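Local atomic coordinates of glycosyl transferase family 8 (Streptococcus pneumoniae, PDB entry 5GVV), a protein that transfers galactose from UDP-galactose to the terminal glucose of the already glycosylated serine-rich repeat protein PsrP, with manganese as its likely cofactor. Residues L349-K354 and F372-S377. Numbering follows the deposited sequence.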
loop_
_atom_site.group_PDB
_atom_site.type_symbol
_atom_site.label_atom_id
_atom_site.label_comp_id
_atom_site.label_asym_id
_atom_site.label_seq_id
_atom_site.Cartn_x
_atom_site.Cartn_y
_atom_site.Cartn_z
ATOM N N LEU A 349 20.231 11.194 29.236
ATOM C CA LEU A 349 18.937 11.412 29.881
ATOM C C LEU A 349 18.337 10.156 30.511
ATOM O O LEU A 349 17.290 10.229 31.159
ATOM C CB LEU A 349 17.940 11.985 28.874
ATOM C CG LEU A 349 18.384 13.204 28.073
ATOM C CD1 LEU A 349 17.288 13.654 27.118
ATOM C CD2 LEU A 349 18.785 14.324 28.997
ATOM N N ASN A 350 18.987 9.012 30.319
ATOM C CA ASN A 350 18.439 7.736 30.783
ATOM C C ASN A 350 18.705 7.480 32.266
ATOM O O ASN A 350 19.775 7.807 32.776
ATOM C CB ASN A 350 18.990 6.585 29.938
ATOM C CG ASN A 350 20.500 6.577 29.891
ATOM O OD1 ASN A 350 21.125 7.572 29.520
ATOM N ND2 ASN A 350 21.102 5.458 30.283
ATOM N N HIS A 351 17.737 6.862 32.940
ATOM C CA HIS A 351 17.754 6.738 34.395
ATOM C C HIS A 351 18.457 5.507 34.985
ATOM O O HIS A 351 18.971 5.572 36.101
ATOM C CB HIS A 351 16.328 6.843 34.947
ATOM C CG HIS A 351 15.888 8.249 35.221
ATOM N ND1 HIS A 351 16.234 8.930 36.368
ATOM C CD2 HIS A 351 15.124 9.101 34.493
ATOM C CE1 HIS A 351 15.707 10.137 36.339
ATOM N NE2 HIS A 351 15.029 10.272 35.212
ATOM N N ASP A 352 18.486 4.386 34.274
ATOM C CA ASP A 352 19.101 3.204 34.875
ATOM C C ASP A 352 20.618 3.180 34.700
ATOM O O ASP A 352 21.217 4.176 34.284
ATOM C CB ASP A 352 18.469 1.909 34.368
ATOM C CG ASP A 352 18.333 0.869 35.467
ATOM O OD1 ASP A 352 19.339 0.196 35.785
ATOM O OD2 ASP A 352 17.222 0.740 36.025
ATOM N N ARG A 353 21.233 2.049 35.041
ATOM C CA ARG A 353 22.688 1.933 35.003
ATOM C C ARG A 353 23.252 2.230 33.626
ATOM O O ARG A 353 22.734 1.767 32.611
ATOM C CB ARG A 353 23.154 0.558 35.482
ATOM C CG ARG A 353 23.382 0.487 36.987
ATOM C CD ARG A 353 24.005 -0.840 37.389
ATOM N NE ARG A 353 23.126 -1.957 37.064
ATOM C CZ ARG A 353 22.144 -2.387 37.851
ATOM N NH1 ARG A 353 21.916 -1.799 39.021
ATOM N NH2 ARG A 353 21.391 -3.409 37.469
ATOM N N LYS A 354 24.320 3.016 33.609
ATOM C CA LYS A 354 24.872 3.523 32.363
ATOM C C LYS A 354 25.602 2.460 31.552
ATOM O O LYS A 354 26.264 1.579 32.100
ATOM C CB LYS A 354 25.810 4.694 32.645
ATOM C CG LYS A 354 25.153 5.833 33.401
ATOM C CD LYS A 354 23.993 6.422 32.619
ATOM C CE LYS A 354 23.418 7.631 33.345
ATOM N NZ LYS A 354 22.313 8.285 32.585
ATOM N N PHE A 372 20.952 16.023 32.716
ATOM C CA PHE A 372 20.170 16.629 33.792
ATOM C C PHE A 372 20.839 16.319 35.122
ATOM O O PHE A 372 21.627 15.376 35.206
ATOM C CB PHE A 372 18.736 16.098 33.806
ATOM C CG PHE A 372 17.828 16.762 32.804
ATOM C CD1 PHE A 372 17.502 18.107 32.929
ATOM C CD2 PHE A 372 17.285 16.039 31.751
ATOM C CE1 PHE A 372 16.660 18.722 32.015
ATOM C CE2 PHE A 372 16.440 16.644 30.830
ATOM C CZ PHE A 372 16.126 17.988 30.965
ATOM N N ASP A 373 20.514 17.103 36.152
ATOM C CA ASP A 373 21.066 16.913 37.492
ATOM C C ASP A 373 20.865 15.486 37.994
ATOM O O ASP A 373 21.718 14.937 38.702
ATOM C CB ASP A 373 20.434 17.911 38.478
ATOM C CG ASP A 373 18.919 17.970 38.361
ATOM O OD1 ASP A 373 18.330 17.080 37.712
ATOM O OD2 ASP A 373 18.310 18.906 38.923
ATOM N N ASN A 374 19.739 14.889 37.615
ATOM C CA ASN A 374 19.384 13.549 38.076
ATOM C C ASN A 374 19.647 12.431 37.058
ATOM O O ASN A 374 19.205 11.298 37.259
ATOM C CB ASN A 374 17.913 13.514 38.502
ATOM C CG ASN A 374 16.969 13.806 37.348
ATOM O OD1 ASN A 374 17.390 14.296 36.301
ATOM N ND2 ASN A 374 15.684 13.521 37.540
ATOM N N THR A 375 20.349 12.739 35.971
ATOM C CA THR A 375 20.669 11.712 34.979
ATOM C C THR A 375 22.167 11.603 34.690
ATOM O O THR A 375 22.592 10.714 33.950
ATOM C CB THR A 375 19.915 11.930 33.646
ATOM O OG1 THR A 375 20.309 13.179 33.063
ATOM C CG2 THR A 375 18.402 11.908 33.858
ATOM N N CYS A 376 22.963 12.505 35.257
ATOM C CA CYS A 376 24.408 12.421 35.072
ATOM C C CYS A 376 24.941 11.190 35.795
ATOM O O CYS A 376 24.437 10.817 36.860
ATOM C CB CYS A 376 25.102 13.697 35.553
ATOM S SG CYS A 376 24.567 14.275 37.156
ATOM N N SER A 377 25.938 10.545 35.196
ATOM C CA SER A 377 26.478 9.297 35.732
ATOM C C SER A 377 27.109 9.481 37.107
ATOM O O SER A 377 27.691 10.527 37.397
ATOM C CB SER A 377 27.506 8.708 34.766
ATOM O OG SER A 377 28.229 7.651 35.368
#
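Lys354 reaches across to the backbone carbonyl of Thr375, its NZ giving a 2.8 Å hydrogen bond to Thr375 O. The same ammonium also holds Asn350 O within its own loop, NZ to O 2.6 Å, and both acceptors are met in the carbonyl plane. A bend at chi2 (-61°) folds the chain back so that its extended outer half brings NZ between the two carbonyl oxygens, while CG rests on Ser377 CB. A salt bridge to Asp348 further holds the ammonium group, so the partly exposed lysine has both a carboxylate and backbone oxygens around its charge.

Thr375 sets its methyl against the 349-351 backbone and the His351 ring. CG2 lies 3.4 Å from Leu349 O and, farther along, covers one face of the imidazole in a CH-pi contact, 4.2 Å from the ring centroid and nearer the rim. Asn374 ND2 comes to the edge of that ring, 3.6 Å from His351 CE1, with the amide turned almost perpendicular to it. Glu290 ties the two together from outside, accepting a hydrogen bond from His351 NE2 and a weak one from Asn374 ND2. Deeper in, Leu349 CD2 meets Phe372 CD2 at 3.6 Å, and Met397 of helix 395-402 touches both side chains.

The 372-375 turn, closed by Thr375 N to Phe372 O (3.0 Å), is braced by Phe372 N bonding to Thr375 OG1, which also bonds to Asp348 O. Far from the UDP-manganese site, the contact joins loops that follow neighbouring parallel strands, 345-348 and 369-372, at the C-terminal ends of the strands of a six-stranded parallel, Rossmann-like sheet.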